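PDB 3NRN: amine oxidase domain-containing protein from Pyrococcus furiosus, which is of unknown function but binds adenosine monophosphate and is probably a flavin-dependent oxidoreductase of the amine oxidase type. Local coordinates for residues M1-V6 / S231-S237; V212-E218 / L247-Y252; W369-L375 / A399-L403. All blocks are in the same frame, centred on the assembly; numbering follows the deposited sequence.

Contact 1: residues M1-V6 / S231-S237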
# COMPACT_ATOMS: atom_id res chain seq x y z
N MSE A 1 7.68 27.44 5.70
CA MSE A 1 6.24 27.76 5.91
C MSE A 1 5.61 26.86 6.97
O MSE A 1 6.26 25.96 7.51
CB MSE A 1 5.48 27.57 4.60
CG MSE A 1 5.52 26.14 4.11
SE MSE A 1 4.38 25.90 2.60
CE MSE A 1 5.28 27.09 1.36
N ARG A 2 4.34 27.10 7.25
CA ARG A 2 3.60 26.34 8.24
C ARG A 2 2.75 25.28 7.56
O ARG A 2 1.90 25.58 6.72
CB ARG A 2 2.70 27.27 9.06
CG ARG A 2 2.41 26.78 10.46
CD ARG A 2 1.43 27.70 11.20
NE ARG A 2 1.79 29.11 11.10
CZ ARG A 2 1.24 29.97 10.23
NH1 ARG A 2 0.32 29.55 9.37
NH2 ARG A 2 1.63 31.23 10.21
N ALA A 3 2.97 24.03 7.94
CA ALA A 3 2.22 22.92 7.37
C ALA A 3 1.50 22.12 8.44
O ALA A 3 2.11 21.69 9.42
CB ALA A 3 3.16 22.00 6.58
N VAL A 4 0.20 21.93 8.24
CA VAL A 4 -0.60 21.14 9.16
C VAL A 4 -0.96 19.83 8.47
O VAL A 4 -1.55 19.83 7.39
CB VAL A 4 -1.93 21.85 9.56
CG1 VAL A 4 -2.74 20.95 10.48
CG2 VAL A 4 -1.63 23.17 10.27
N VAL A 5 -0.61 18.71 9.09
CA VAL A 5 -0.91 17.40 8.54
C VAL A 5 -2.11 16.80 9.25
O VAL A 5 -2.13 16.70 10.48
CB VAL A 5 0.30 16.46 8.70
CG1 VAL A 5 -0.02 15.08 8.14
CG2 VAL A 5 1.51 17.06 7.99
N VAL A 6 -3.13 16.42 8.49
CA VAL A 6 -4.33 15.84 9.08
C VAL A 6 -4.28 14.33 8.93
O VAL A 6 -4.49 13.79 7.85
CB VAL A 6 -5.63 16.37 8.41
CG1 VAL A 6 -6.85 15.70 9.03
CG2 VAL A 6 -5.72 17.87 8.61
N SER A 231 -3.51 27.58 12.40
CA SER A 231 -3.46 28.24 11.11
C SER A 231 -2.40 27.54 10.25
O SER A 231 -1.45 26.97 10.78
CB SER A 231 -3.10 29.72 11.30
OG SER A 231 -1.90 29.84 12.04
N PHE A 232 -2.55 27.57 8.93
CA PHE A 232 -1.59 26.90 8.06
C PHE A 232 -1.33 27.63 6.75
O PHE A 232 -2.17 28.41 6.28
CB PHE A 232 -2.09 25.48 7.75
CG PHE A 232 -3.32 25.44 6.87
CD1 PHE A 232 -3.22 25.54 5.49
CD2 PHE A 232 -4.59 25.32 7.44
CE1 PHE A 232 -4.37 25.51 4.68
CE2 PHE A 232 -5.73 25.30 6.65
CZ PHE A 232 -5.62 25.39 5.26
N ASP A 233 -0.16 27.38 6.16
CA ASP A 233 0.18 27.94 4.86
C ASP A 233 -0.21 26.86 3.86
O ASP A 233 -0.66 27.13 2.75
CB ASP A 233 1.68 28.25 4.77
CG ASP A 233 2.09 29.39 5.69
OD1 ASP A 233 1.46 30.47 5.60
OD2 ASP A 233 3.02 29.22 6.50
N VAL A 234 -0.04 25.61 4.29
CA VAL A 234 -0.37 24.43 3.51
C VAL A 234 -0.92 23.35 4.45
O VAL A 234 -0.47 23.21 5.58
CB VAL A 234 0.88 23.86 2.78
CG1 VAL A 234 0.59 22.46 2.27
CG2 VAL A 234 1.25 24.77 1.62
N ALA A 235 -1.91 22.61 3.97
CA ALA A 235 -2.51 21.54 4.75
C ALA A 235 -2.37 20.24 3.95
O ALA A 235 -2.69 20.21 2.76
CB ALA A 235 -3.98 21.84 5.02
N ILE A 236 -1.88 19.19 4.61
CA ILE A 236 -1.72 17.89 3.96
C ILE A 236 -2.70 16.92 4.59
O ILE A 236 -2.57 16.57 5.77
CB ILE A 236 -0.30 17.32 4.13
CG1 ILE A 236 0.74 18.27 3.52
CG2 ILE A 236 -0.22 15.92 3.51
CD1 ILE A 236 0.52 18.58 2.06
N SER A 237 -3.68 16.47 3.82
CA SER A 237 -4.66 15.53 4.34
C SER A 237 -4.30 14.08 4.02
O SER A 237 -4.07 13.73 2.87
CB SER A 237 -6.05 15.84 3.78
OG SER A 237 -7.03 14.99 4.36

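Contact 2: residues V212-E218 / L247-Y252. With AMP (adenosine monophosphate), chain B.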
# COMPACT_ATOMS: atom_id res chain seq x y z
N VAL A 212 -9.69 16.43 13.71
CA VAL A 212 -9.98 17.60 12.90
C VAL A 212 -11.44 17.55 12.45
O VAL A 212 -11.92 16.51 12.01
CB VAL A 212 -9.07 17.68 11.66
CG1 VAL A 212 -9.44 18.89 10.80
CG2 VAL A 212 -7.62 17.77 12.10
N VAL A 213 -12.15 18.67 12.58
CA VAL A 213 -13.55 18.71 12.17
C VAL A 213 -13.78 19.74 11.07
O VAL A 213 -14.85 19.80 10.48
CB VAL A 213 -14.48 19.04 13.36
CG1 VAL A 213 -14.28 18.01 14.46
CG2 VAL A 213 -14.20 20.43 13.88
N GLU A 214 -12.76 20.53 10.77
CA GLU A 214 -12.91 21.55 9.76
C GLU A 214 -11.58 22.06 9.23
O GLU A 214 -10.70 22.44 10.00
CB GLU A 214 -13.69 22.73 10.33
CG GLU A 214 -14.10 23.77 9.30
CD GLU A 214 -14.63 25.04 9.95
OE1 GLU A 214 -15.32 24.93 10.99
OE2 GLU A 214 -14.37 26.15 9.42
N ILE A 215 -11.44 22.06 7.91
CA ILE A 215 -10.24 22.59 7.27
C ILE A 215 -10.83 23.80 6.55
O ILE A 215 -11.41 23.66 5.48
CB ILE A 215 -9.63 21.62 6.24
CG1 ILE A 215 -9.22 20.31 6.93
CG2 ILE A 215 -8.42 22.26 5.58
CD1 ILE A 215 -8.65 19.26 5.97
N ASN A 216 -10.70 24.97 7.16
CA ASN A 216 -11.26 26.18 6.57
C ASN A 216 -10.32 26.80 5.56
O ASN A 216 -9.31 27.40 5.92
CB ASN A 216 -11.60 27.19 7.67
CG ASN A 216 -12.40 28.37 7.15
OD1 ASN A 216 -12.12 28.90 6.07
ND2 ASN A 216 -13.40 28.79 7.92
N ILE A 217 -10.66 26.67 4.28
CA ILE A 217 -9.86 27.19 3.17
C ILE A 217 -9.73 28.71 3.13
O ILE A 217 -8.66 29.24 2.84
CB ILE A 217 -10.44 26.73 1.81
CG1 ILE A 217 -10.35 25.21 1.73
CG2 ILE A 217 -9.67 27.36 0.66
CD1 ILE A 217 -8.99 24.69 2.02
N GLU A 218 -10.82 29.42 3.41
CA GLU A 218 -10.77 30.87 3.40
C GLU A 218 -9.89 31.43 4.52
O GLU A 218 -9.09 32.33 4.29
CB GLU A 218 -12.19 31.43 3.51
CG GLU A 218 -13.06 31.14 2.30
CD GLU A 218 -14.46 31.72 2.44
OE1 GLU A 218 -14.58 32.92 2.74
OE2 GLU A 218 -15.44 30.97 2.24
N LEU A 247 -14.45 17.71 5.27
CA LEU A 247 -13.81 18.63 6.22
C LEU A 247 -13.69 20.03 5.66
O LEU A 247 -13.76 21.02 6.39
CB LEU A 247 -12.42 18.12 6.61
CG LEU A 247 -12.38 16.84 7.46
CD1 LEU A 247 -10.94 16.43 7.70
CD2 LEU A 247 -13.09 17.08 8.80
N ILE A 248 -13.52 20.11 4.35
CA ILE A 248 -13.38 21.38 3.67
C ILE A 248 -14.74 22.00 3.39
O ILE A 248 -14.95 23.19 3.61
CB ILE A 248 -12.63 21.21 2.34
CG1 ILE A 248 -11.14 20.97 2.62
CG2 ILE A 248 -12.85 22.43 1.46
CD1 ILE A 248 -10.34 20.58 1.40
N GLY A 249 -15.67 21.16 2.92
CA GLY A 249 -17.00 21.63 2.58
C GLY A 249 -17.26 21.40 1.11
O GLY A 249 -16.49 21.84 0.24
N ARG A 250 -18.35 20.71 0.82
CA ARG A 250 -18.75 20.37 -0.54
C ARG A 250 -18.86 21.54 -1.52
O ARG A 250 -18.58 21.38 -2.71
CB ARG A 250 -20.07 19.61 -0.52
CG ARG A 250 -20.02 18.29 0.22
CD ARG A 250 -21.42 17.65 0.27
NE ARG A 250 -21.91 17.23 -1.04
CZ ARG A 250 -21.52 16.13 -1.67
NH1 ARG A 250 -20.62 15.32 -1.13
NH2 ARG A 250 -22.04 15.83 -2.85
N ASP A 251 -19.28 22.70 -1.03
CA ASP A 251 -19.46 23.87 -1.88
C ASP A 251 -18.19 24.35 -2.58
O ASP A 251 -18.26 25.09 -3.56
CB ASP A 251 -20.06 25.04 -1.09
CG ASP A 251 -21.49 24.78 -0.68
OD1 ASP A 251 -22.13 23.89 -1.28
OD2 ASP A 251 -21.98 25.47 0.24
N TYR A 252 -17.04 23.93 -2.07
CA TYR A 252 -15.76 24.33 -2.64
C TYR A 252 -15.31 23.47 -3.81
O TYR A 252 -14.22 23.66 -4.34
CB TYR A 252 -14.69 24.31 -1.53
CG TYR A 252 -14.91 25.38 -0.48
CD1 TYR A 252 -14.46 26.69 -0.67
CD2 TYR A 252 -15.61 25.10 0.70
CE1 TYR A 252 -14.70 27.69 0.27
CE2 TYR A 252 -15.86 26.10 1.65
CZ TYR A 252 -15.40 27.39 1.42
OH TYR A 252 -15.66 28.38 2.34
P AMP B . -4.24 5.75 7.11
O1P AMP B . -3.75 6.78 6.11
O2P AMP B . -5.68 5.37 6.78
O3P AMP B . -3.29 4.65 7.36
O5' AMP B . -4.35 6.69 8.40
C5' AMP B . -4.99 7.96 8.28
C4' AMP B . -4.94 8.49 9.71
O4' AMP B . -5.86 9.57 9.91
C3' AMP B . -5.26 7.46 10.78
O3' AMP B . -4.12 7.50 11.66
C2' AMP B . -6.54 8.02 11.43
O2' AMP B . -6.72 7.75 12.83
C1' AMP B . -6.34 9.51 11.21
N9 AMP B . -7.58 10.30 11.09
C8 AMP B . -8.73 9.96 10.45
N7 AMP B . -9.60 11.00 10.50
C5 AMP B . -8.98 12.02 11.11
C6 AMP B . -9.37 13.39 11.47
N6 AMP B . -10.62 13.82 11.15
N1 AMP B . -8.44 14.14 12.11
C2 AMP B . -7.17 13.66 12.37
N3 AMP B . -6.76 12.39 12.12
C4 AMP B . -7.64 11.57 11.50
O HOH W 1 -13.16 25.43 3.72

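Contact 3: residues W369-L375 / A399-L403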
# COMPACT_ATOMS: atom_id res chain seq x y z
N TRP A 369 -7.55 15.95 -8.00
CA TRP A 369 -7.80 16.82 -6.85
C TRP A 369 -7.67 18.25 -7.36
O TRP A 369 -6.66 18.61 -7.95
CB TRP A 369 -6.79 16.55 -5.74
CG TRP A 369 -7.00 17.41 -4.53
CD1 TRP A 369 -6.23 18.47 -4.13
CD2 TRP A 369 -8.05 17.28 -3.56
NE1 TRP A 369 -6.74 19.01 -2.97
CE2 TRP A 369 -7.85 18.30 -2.60
CE3 TRP A 369 -9.13 16.41 -3.41
CZ2 TRP A 369 -8.70 18.46 -1.50
CZ3 TRP A 369 -9.98 16.57 -2.31
CH2 TRP A 369 -9.75 17.59 -1.37
N PRO A 370 -8.69 19.09 -7.14
CA PRO A 370 -8.73 20.49 -7.58
C PRO A 370 -8.05 21.61 -6.79
O PRO A 370 -7.78 22.67 -7.35
CB PRO A 370 -10.23 20.75 -7.71
CG PRO A 370 -10.75 20.03 -6.50
CD PRO A 370 -9.97 18.71 -6.50
N LEU A 371 -7.77 21.40 -5.50
CA LEU A 371 -7.17 22.46 -4.69
C LEU A 371 -5.65 22.42 -4.61
O LEU A 371 -5.03 21.39 -4.85
CB LEU A 371 -7.77 22.41 -3.27
CG LEU A 371 -9.30 22.52 -3.27
CD1 LEU A 371 -9.83 22.42 -1.86
CD2 LEU A 371 -9.70 23.85 -3.91
N ASN A 372 -5.05 23.56 -4.25
CA ASN A 372 -3.60 23.67 -4.15
C ASN A 372 -3.10 23.94 -2.73
O ASN A 372 -1.97 23.57 -2.38
CB ASN A 372 -3.09 24.80 -5.07
CG ASN A 372 -3.57 24.66 -6.50
OD1 ASN A 372 -3.58 23.56 -7.06
ND2 ASN A 372 -3.96 25.77 -7.11
N GLU A 373 -3.92 24.60 -1.92
CA GLU A 373 -3.55 24.92 -0.54
C GLU A 373 -3.72 23.69 0.35
O GLU A 373 -3.14 23.60 1.43
CB GLU A 373 -4.40 26.07 0.02
CG GLU A 373 -5.90 25.83 0.01
CD GLU A 373 -6.58 26.26 -1.29
OE1 GLU A 373 -6.22 25.73 -2.37
OE2 GLU A 373 -7.48 27.12 -1.24
N VAL A 374 -4.55 22.76 -0.11
CA VAL A 374 -4.79 21.52 0.60
C VAL A 374 -4.60 20.41 -0.41
O VAL A 374 -5.18 20.45 -1.49
CB VAL A 374 -6.23 21.41 1.15
CG1 VAL A 374 -6.41 20.09 1.87
CG2 VAL A 374 -6.52 22.57 2.09
N LEU A 375 -3.77 19.43 -0.06
CA LEU A 375 -3.51 18.29 -0.93
C LEU A 375 -3.79 17.00 -0.18
O LEU A 375 -3.74 16.96 1.05
CB LEU A 375 -2.07 18.29 -1.43
CG LEU A 375 -1.59 19.47 -2.27
CD1 LEU A 375 -0.18 19.18 -2.77
CD2 LEU A 375 -2.54 19.71 -3.45
N ALA A 399 2.86 15.23 -4.74
CA ALA A 399 2.30 16.34 -3.99
C ALA A 399 3.41 17.35 -3.73
O ALA A 399 3.24 18.55 -3.95
CB ALA A 399 1.70 15.86 -2.67
N LEU A 400 4.56 16.85 -3.27
CA LEU A 400 5.70 17.72 -2.99
C LEU A 400 6.14 18.50 -4.23
O LEU A 400 6.48 19.68 -4.14
CB LEU A 400 6.86 16.89 -2.43
CG LEU A 400 6.61 16.14 -1.12
CD1 LEU A 400 7.85 15.33 -0.74
CD2 LEU A 400 6.26 17.14 -0.02
N GLU A 401 6.13 17.85 -5.39
CA GLU A 401 6.51 18.53 -6.63
C GLU A 401 5.45 19.57 -6.99
O GLU A 401 5.78 20.68 -7.41
CB GLU A 401 6.66 17.54 -7.79
CG GLU A 401 7.75 16.50 -7.61
CD GLU A 401 8.41 16.12 -8.93
OE1 GLU A 401 7.68 15.98 -9.94
OE2 GLU A 401 9.65 15.97 -8.95
N LYS A 402 4.18 19.21 -6.83
CA LYS A 402 3.10 20.14 -7.14
C LYS A 402 3.23 21.39 -6.27
O LYS A 402 2.85 22.48 -6.68
CB LYS A 402 1.73 19.50 -6.89
CG LYS A 402 0.58 20.40 -7.30
CD LYS A 402 -0.77 19.85 -6.85
CE LYS A 402 -1.88 20.84 -7.16
NZ LYS A 402 -3.19 20.38 -6.61
N LEU A 403 3.76 21.22 -5.07
CA LEU A 403 3.94 22.35 -4.17
C LEU A 403 5.25 23.05 -4.48
O LEU A 403 5.57 24.07 -3.86
CB LEU A 403 3.97 21.88 -2.71
CG LEU A 403 2.66 21.30 -2.17
CD1 LEU A 403 2.89 20.72 -0.78
CD2 LEU A 403 1.59 22.39 -2.16
O HOH W 2 -4.04 18.11 -7.60

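Contact 1: residues M1-V6 / S231-S237
Arg2 and Asp233 pin together the beginnings of two parallel strands, 2-6 and 234-237. Asp233 OD2 accepts from the backbone N of Arg2 at 2.6 Å through its anti lone pair, while Arg2 O receives both Asp233 N and Val234 N. The Arg2 side chain leaves with CG trans to the backbone N (chi1 -152°), which brings CD to 3.0 Å from Ser231 O; the bend at chi3 then turns the guanidinium so that Ser231 OG lies over one face and Asp233 OD2 over the other. The salt bridge from Arg2 NH1 to Asp233 OD2 is long (4.0 Å) and, with the oxygen well out of the guanidinium plane, has no directed N-H.

Val4 CG2 presses on Phe232 CB at 3.4 Å, the side chains crossing at about a right angle. Phe232 has CG between its N and carbonyl carbon (chi1 68°), which folds the ring over Ala235 CB, a place suited to a short side chain. On the face that carries Ala3 and Val234, the selenium of Met1, a selenomethionine, meets Val234 CG2 at 3.5 Å.

Strand 25-29 pairs with the other edge of 2-6, and Val222 of strand 221-224 covers Val4 and Phe232.

Contact 2: residues V212-E218 / L247-Y252
Tyr252 OH donates to Glu218 OE2 at 2.6 Å, a short bond at the exposed end of the contact. The carboxylate oxygen is met on its anti side and lies near the plane of the phenol ring, at its edge, with the carboxylate and ring planes 60° apart. Glu218 reaches it through a chain extended beyond CG, a span that suits glutamate.

Ile215 N makes an almost straight bond to Leu247 O (3.0 Å, 173°), coming from above the carbonyl plane and not along a lone pair. A water donates to Ile215 O and to Ile248 O while accepting from Ile217 N, so three backbone groups where strand and helix end share one solvent molecule. At the far end, Val212 holds AMP in the manner of a base pair: its N donates to AMP N1 at 3.1 Å, and its O accepts from AMP N6 at 3.1 Å. The backbone thus reads the adenine edge.

The packing is aliphatic. Leu247, with CG trans to its carbonyl carbon (chi1 -69°), sends CD2 to 3.5 Å from Val212 O, beside the peptide that binds the adenine, while its CB lies against Ile215 CG1. Ile248 comes next, its side chain crossing that of Ile217 obliquely with CG2 3.7 Å from Ile217 CG1; the branched chains suit this close aliphatic contact.

Helix 241-248 thus abuts strand 212-216, an edge of the three-stranded antiparallel sheet. Val213 and Glu214 form a classic beta bulge opposite Tyr223 of the neighbouring strand 221-224, and Val374 of strand 374-376 packs on Ile215, Ile217 and Ile248.

Contact 3: residues W369-L375 / A399-L403
Leu375, in strand 374-376, faces the last turn of helix 388-402, its CA 6.8 Å from that of Ala399. The helix closes with Leu403 N bonded to Ala399 O, and the loop 369-373 turns Leu371 O toward Lys402 NZ.

Lys402 runs fully extended from CG trans to its backbone N (chi1 -176°), which carries NZ across to the loop. There NZ donates to Leu371 O at 2.7 Å and, weakly, to Asn372 OD1, and a water that accepts from NZ at 2.6 Å passes a bond on to Trp369 O. Trp369 in turn is fixed by NE1 donating to Val374 O (2.6 Å).

Leu375 forks along the lysine: CD2 lies 3.3 Å from Lys402 NZ, and CD1 touches both Ala399 CB and Leu403 CG, meeting Leu403 tip to tip at 3.6 Å. Ala399 is small enough to admit that methyl. Replacing Leu375 by alanine is likely to open a gap beside Ala399 and Leu403 and leave the lysine's methylenes without their apolar neighbour.

The lysine thus serves twice, its methylenes as apolar surface and its ammonium as a multiple donor that joins helix end to loop through neutral oxygens: a carbonyl, weakly an amide, and a water.

The three contacts lie on the same side of the chain's centre, their centres about 13 Å (contacts 1 and 2), 11 Å (1 and 3) and 15 Å (2 and 3) apart. Along the chain, contacts 1 and 2 interlock, since their segments alternate, and contact 3 follows both. Strand 234-237 is the common element: it pairs with 2-6 in contact 1, leads into helix 241-248 of contact 2, and neighbours strand 374-376 of contact 3 in the five-stranded parallel sheet. Val6 of contact 1 packs on Val212 of contact 2, and both belong to the AMP pocket. Contacts 1 and 2 thus contribute to a pocket consistent with a Rossmann-type fold, while contact 3 lies away from it.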